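Local coordinates for polysaccharide deacetylase (Ammonifex degensii, PDB 4WCJ), which probably removes N-acetyl groups from poly-beta-1,6-N-acetyl-D-glucosamine as a zinc-binding, IcaB-type deacetylase of carbohydrate esterase family 4, at residues V153-W164 and L197-Y208. Sequence-based numbering, arbitrary orientation.
Sequences VVGLHTYDLHYW and LGLKTRYFAYPY. With ZN (zinc ion), chain B.
Pro207 wedges between the two zinc-binding histidines and Thr158. Its CB sits over one face of the His162 ring, 3.6 Å from the ring centroid; its CG covers a face of His157 and touches Thr158 CG2. Alongside, Leu156 lays its CB and CD2 against the CD2–CE2 side of the Phe204 ring, whose face also lies over Leu156 O. At the far end Leu197 CD1 meets Val154 CB at 3.7 Å. Strands 153-156 and 203-205 are neighbours in the parallel beta/alpha barrel of this esterase family, joined through helix 179-197. They splay by 55° and share a single bridge: Leu156 N donates to Tyr203 O (3.0 Å) and Leu156 O accepts from Ala205 N, while water 1 links Val154 O to Tyr203 N. Beyond the bridge His157 turns its CG anti to the backbone N (chi1 -159°), and ND1 donates to Ala205 O at 2.8 Å from above the carbonyl plane. This bond fixes the ring's rotation and leaves NE2 to bind zinc, with His162 NE2, Asp99 and two waters. Outermost, Tyr208 receives the Trp164 edge on one face (planes at 65°) and the His162 edge on the other. A serine here would probably leave the Trp164 and His162 edges without the ring that separates them, and water 2, 2.9 Å from Tyr208 OH, without this partner.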
loop_
_atom_site.group_PDB
_atom_site.type_symbol
_atom_site.label_atom_id
_atom_site.label_comp_id
_atom_site.label_asym_id
_atom_site.label_seq_id
_atom_site.Cartn_x
_atom_site.Cartn_y
_atom_site.Cartn_z
ATOM N N VAL A 153 5.222 -6.077 -5.807
ATOM C CA VAL A 153 4.029 -6.912 -5.753
ATOM C C VAL A 153 2.833 -5.965 -5.862
ATOM O O VAL A 153 2.781 -4.957 -5.160
ATOM C CB VAL A 153 3.945 -7.736 -4.450
ATOM C CG1 VAL A 153 2.651 -8.566 -4.406
ATOM C CG2 VAL A 153 5.168 -8.643 -4.312
ATOM N N VAL A 154 1.908 -6.259 -6.767
ATOM C CA VAL A 154 0.743 -5.402 -6.936
ATOM C C VAL A 154 -0.467 -5.892 -6.126
ATOM O O VAL A 154 -0.823 -7.077 -6.168
ATOM C CB VAL A 154 0.339 -5.295 -8.417
ATOM C CG1 VAL A 154 -0.882 -4.395 -8.580
ATOM C CG2 VAL A 154 1.505 -4.763 -9.235
ATOM N N GLY A 155 -1.098 -4.955 -5.408
ATOM C CA GLY A 155 -2.331 -5.235 -4.693
ATOM C C GLY A 155 -3.454 -4.409 -5.292
ATOM O O GLY A 155 -3.221 -3.603 -6.191
ATOM N N LEU A 156 -4.676 -4.621 -4.807
ATOM C CA LEU A 156 -5.839 -3.919 -5.355
ATOM C C LEU A 156 -6.282 -2.756 -4.450
ATOM O O LEU A 156 -6.307 -2.880 -3.226
ATOM C CB LEU A 156 -6.992 -4.910 -5.569
ATOM C CG LEU A 156 -8.271 -4.386 -6.241
ATOM C CD1 LEU A 156 -8.029 -3.971 -7.687
ATOM C CD2 LEU A 156 -9.385 -5.429 -6.160
ATOM N N HIS A 157 -6.632 -1.640 -5.085
ATOM C CA HIS A 157 -7.049 -0.402 -4.428
ATOM C C HIS A 157 -8.420 -0.046 -5.017
ATOM O O HIS A 157 -8.652 1.076 -5.441
ATOM C CB HIS A 157 -6.003 0.699 -4.681
ATOM C CG HIS A 157 -6.023 1.843 -3.706
ATOM N ND1 HIS A 157 -6.256 1.685 -2.356
ATOM C CD2 HIS A 157 -5.788 3.167 -3.890
ATOM C CE1 HIS A 157 -6.185 2.859 -1.756
ATOM N NE2 HIS A 157 -5.897 3.776 -2.664
ATOM N N THR A 158 -9.317 -1.037 -5.012
ATOM C CA THR A 158 -10.550 -1.098 -5.831
ATOM C C THR A 158 -10.246 -1.110 -7.330
ATOM O O THR A 158 -9.125 -0.810 -7.755
ATOM C CB THR A 158 -11.569 0.069 -5.552
ATOM O OG1 THR A 158 -11.147 1.278 -6.204
ATOM C CG2 THR A 158 -11.757 0.303 -4.068
ATOM N N TYR A 159 -11.247 -1.490 -8.126
ATOM C CA TYR A 159 -11.171 -1.324 -9.580
ATOM C C TYR A 159 -11.438 0.130 -9.981
ATOM O O TYR A 159 -10.623 0.772 -10.660
ATOM C CB TYR A 159 -12.171 -2.244 -10.297
ATOM C CG TYR A 159 -12.125 -2.111 -11.810
ATOM C CD1 TYR A 159 -11.190 -2.814 -12.558
ATOM C CD2 TYR A 159 -13.007 -1.278 -12.485
ATOM C CE1 TYR A 159 -11.137 -2.689 -13.934
ATOM C CE2 TYR A 159 -12.959 -1.150 -13.867
ATOM C CZ TYR A 159 -12.017 -1.858 -14.579
ATOM O OH TYR A 159 -11.959 -1.737 -15.949
ATOM N N ASP A 160 -12.593 0.647 -9.585
ATOM C CA ASP A 160 -12.923 2.045 -9.867
ATOM C C ASP A 160 -13.948 2.567 -8.864
ATOM O O ASP A 160 -15.046 3.006 -9.231
ATOM C CB ASP A 160 -13.433 2.195 -11.303
ATOM C CG ASP A 160 -13.591 3.651 -11.728
ATOM O OD1 ASP A 160 -12.892 4.530 -11.171
ATOM O OD2 ASP A 160 -14.424 3.911 -12.621
ATOM N N LEU A 161 -13.578 2.527 -7.589
ATOM C CA LEU A 161 -14.451 3.014 -6.527
ATOM C C LEU A 161 -13.698 3.951 -5.587
ATOM O O LEU A 161 -14.066 4.106 -4.427
ATOM C CB LEU A 161 -15.058 1.840 -5.738
ATOM C CG LEU A 161 -16.343 1.229 -6.295
ATOM C CD1 LEU A 161 -16.900 0.175 -5.347
ATOM C CD2 LEU A 161 -17.393 2.305 -6.550
ATOM N N HIS A 162 -12.648 4.585 -6.100
ATOM C CA HIS A 162 -11.849 5.517 -5.312
ATOM C C HIS A 162 -12.462 6.909 -5.350
ATOM O O HIS A 162 -11.855 7.878 -5.839
ATOM C CB HIS A 162 -10.416 5.552 -5.831
ATOM C CG HIS A 162 -9.415 6.028 -4.826
ATOM N ND1 HIS A 162 -9.466 7.279 -4.256
ATOM C CD2 HIS A 162 -8.313 5.423 -4.315
ATOM C CE1 HIS A 162 -8.445 7.425 -3.428
ATOM N NE2 HIS A 162 -7.744 6.310 -3.434
ATOM N N TYR A 163 -13.677 7.003 -4.833
ATOM C CA TYR A 163 -14.414 8.251 -4.837
ATOM C C TYR A 163 -14.958 8.553 -3.451
ATOM O O TYR A 163 -15.317 7.639 -2.692
ATOM C CB TYR A 163 -15.554 8.192 -5.857
ATOM C CG TYR A 163 -15.092 7.907 -7.268
ATOM C CD1 TYR A 163 -14.627 8.927 -8.084
ATOM C CD2 TYR A 163 -15.121 6.617 -7.783
ATOM C CE1 TYR A 163 -14.206 8.675 -9.376
ATOM C CE2 TYR A 163 -14.691 6.351 -9.077
ATOM C CZ TYR A 163 -14.236 7.388 -9.869
ATOM O OH TYR A 163 -13.814 7.138 -11.155
ATOM N N TRP A 164 -15.018 9.843 -3.137
ATOM C CA TRP A 164 -15.468 10.323 -1.838
ATOM C C TRP A 164 -16.800 11.061 -1.947
ATOM O O TRP A 164 -16.969 11.926 -2.806
ATOM C CB TRP A 164 -14.404 11.243 -1.226
ATOM C CG TRP A 164 -14.778 11.785 0.114
ATOM C CD1 TRP A 164 -15.425 12.959 0.376
ATOM C CD2 TRP A 164 -14.524 11.174 1.380
ATOM N NE1 TRP A 164 -15.593 13.112 1.732
ATOM C CE2 TRP A 164 -15.046 12.029 2.370
ATOM C CE3 TRP A 164 -13.907 9.981 1.773
ATOM C CZ2 TRP A 164 -14.968 11.731 3.731
ATOM C CZ3 TRP A 164 -13.829 9.689 3.123
ATOM C CH2 TRP A 164 -14.359 10.561 4.086
ATOM N N LEU A 197 -1.412 -9.553 -14.949
ATOM C CA LEU A 197 -0.203 -9.969 -14.245
ATOM C C LEU A 197 -0.083 -11.486 -14.065
ATOM O O LEU A 197 0.975 -11.981 -13.673
ATOM C CB LEU A 197 -0.139 -9.282 -12.880
ATOM C CG LEU A 197 -0.246 -7.750 -12.892
ATOM C CD1 LEU A 197 -0.301 -7.218 -11.459
ATOM C CD2 LEU A 197 0.884 -7.074 -13.697
ATOM N N GLY A 198 -1.164 -12.212 -14.341
ATOM C CA GLY A 198 -1.170 -13.665 -14.231
ATOM C C GLY A 198 -1.041 -14.170 -12.804
ATOM O O GLY A 198 -0.626 -15.307 -12.577
ATOM N N LEU A 199 -1.391 -13.322 -11.844
ATOM C CA LEU A 199 -1.239 -13.652 -10.428
ATOM C C LEU A 199 -2.538 -13.443 -9.662
ATOM O O LEU A 199 -3.281 -12.495 -9.926
ATOM C CB LEU A 199 -0.136 -12.799 -9.789
ATOM C CG LEU A 199 1.274 -12.867 -10.379
ATOM C CD1 LEU A 199 2.151 -11.787 -9.754
ATOM C CD2 LEU A 199 1.881 -14.246 -10.171
ATOM N N LYS A 200 -2.808 -14.330 -8.706
ATOM C CA LYS A 200 -3.901 -14.101 -7.766
ATOM C C LYS A 200 -3.528 -12.947 -6.841
ATOM O O LYS A 200 -2.388 -12.842 -6.395
ATOM C CB LYS A 200 -4.203 -15.366 -6.957
ATOM N N THR A 201 -4.490 -12.083 -6.548
ATOM C CA THR A 201 -4.228 -10.893 -5.743
ATOM C C THR A 201 -4.467 -11.159 -4.260
ATOM O O THR A 201 -5.607 -11.311 -3.832
ATOM C CB THR A 201 -5.116 -9.714 -6.190
ATOM O OG1 THR A 201 -5.020 -9.557 -7.609
ATOM C CG2 THR A 201 -4.706 -8.418 -5.488
ATOM N N ARG A 202 -3.399 -11.195 -3.469
ATOM C CA ARG A 202 -3.545 -11.486 -2.039
ATOM C C ARG A 202 -3.870 -10.254 -1.183
ATOM O O ARG A 202 -4.426 -10.378 -0.079
ATOM C CB ARG A 202 -2.264 -12.140 -1.511
ATOM C CG ARG A 202 -1.943 -13.484 -2.137
ATOM C CD ARG A 202 -0.682 -14.106 -1.535
ATOM N NE ARG A 202 -0.912 -14.724 -0.230
ATOM C CZ ARG A 202 -1.474 -15.917 -0.056
ATOM N NH1 ARG A 202 -1.632 -16.414 1.166
ATOM N NH2 ARG A 202 -1.887 -16.620 -1.105
ATOM N N TYR A 203 -3.550 -9.060 -1.682
ATOM C CA TYR A 203 -3.538 -7.884 -0.814
ATOM C C TYR A 203 -4.449 -6.755 -1.273
ATOM O O TYR A 203 -4.488 -6.419 -2.455
ATOM C CB TYR A 203 -2.104 -7.370 -0.694
ATOM C CG TYR A 203 -1.140 -8.478 -0.349
ATOM C CD1 TYR A 203 -1.389 -9.316 0.725
ATOM C CD2 TYR A 203 -0.001 -8.706 -1.110
ATOM C CE1 TYR A 203 -0.529 -10.348 1.048
ATOM C CE2 TYR A 203 0.863 -9.730 -0.794
ATOM C CZ TYR A 203 0.597 -10.548 0.286
ATOM O OH TYR A 203 1.466 -11.582 0.595
ATOM N N PHE A 204 -5.150 -6.144 -0.316
ATOM C CA PHE A 204 -6.080 -5.057 -0.613
ATOM C C PHE A 204 -5.855 -3.867 0.316
ATOM O O PHE A 204 -5.592 -4.043 1.507
ATOM C CB PHE A 204 -7.532 -5.551 -0.481
ATOM C CG PHE A 204 -8.566 -4.535 -0.902
ATOM C CD1 PHE A 204 -9.028 -3.568 -0.012
ATOM C CD2 PHE A 204 -9.107 -4.576 -2.175
ATOM C CE1 PHE A 204 -9.975 -2.652 -0.401
ATOM C CE2 PHE A 204 -10.063 -3.656 -2.566
ATOM C CZ PHE A 204 -10.492 -2.695 -1.687
ATOM N N ALA A 205 -5.966 -2.660 -0.236
ATOM C CA ALA A 205 -5.891 -1.424 0.554
ATOM C C ALA A 205 -7.140 -0.589 0.338
ATOM O O ALA A 205 -7.519 -0.301 -0.801
ATOM C CB ALA A 205 -4.653 -0.620 0.193
ATOM N N TYR A 206 -7.783 -0.206 1.437
ATOM C CA TYR A 206 -8.970 0.644 1.372
ATOM C C TYR A 206 -8.617 2.063 0.960
ATOM O O TYR A 206 -7.770 2.693 1.594
ATOM C CB TYR A 206 -9.677 0.702 2.724
ATOM C CG TYR A 206 -10.484 -0.519 3.119
ATOM C CD1 TYR A 206 -11.582 -0.928 2.368
ATOM C CD2 TYR A 206 -10.172 -1.238 4.266
ATOM C CE1 TYR A 206 -12.328 -2.033 2.732
ATOM C CE2 TYR A 206 -10.922 -2.345 4.640
ATOM C CZ TYR A 206 -11.996 -2.738 3.870
ATOM O OH TYR A 206 -12.748 -3.833 4.249
ATOM N N PRO A 207 -9.276 2.576 -0.086
ATOM C CA PRO A 207 -9.165 4.013 -0.343
ATOM C C PRO A 207 -9.701 4.782 0.861
ATOM O O PRO A 207 -10.711 4.368 1.450
ATOM C CB PRO A 207 -10.033 4.225 -1.584
ATOM C CG PRO A 207 -10.110 2.867 -2.230
ATOM C CD PRO A 207 -10.117 1.894 -1.081
ATOM N N TYR A 208 -8.987 5.842 1.233
ATOM C CA TYR A 208 -9.301 6.716 2.371
ATOM C C TYR A 208 -9.069 5.999 3.705
ATOM O O TYR A 208 -9.252 6.583 4.766
ATOM C CB TYR A 208 -10.732 7.272 2.260
ATOM C CG TYR A 208 -11.003 7.855 0.892
ATOM C CD1 TYR A 208 -10.391 9.040 0.479
ATOM C CD2 TYR A 208 -11.835 7.201 -0.003
ATOM C CE1 TYR A 208 -10.616 9.558 -0.792
ATOM C CE2 TYR A 208 -12.070 7.717 -1.268
ATOM C CZ TYR A 208 -11.460 8.883 -1.654
ATOM O OH TYR A 208 -11.716 9.358 -2.914
HETATM ZN ZN ZN B . -5.732 5.909 -2.697
HETATM O O HOH W 1 -1.602 -8.650 -3.973
HETATM O O HOH W 2 -9.579 10.483 -4.601
HETATM O O HOH W 3 -5.172 8.076 -2.555
HETATM O O HOH W 4 -4.552 6.062 -0.722
#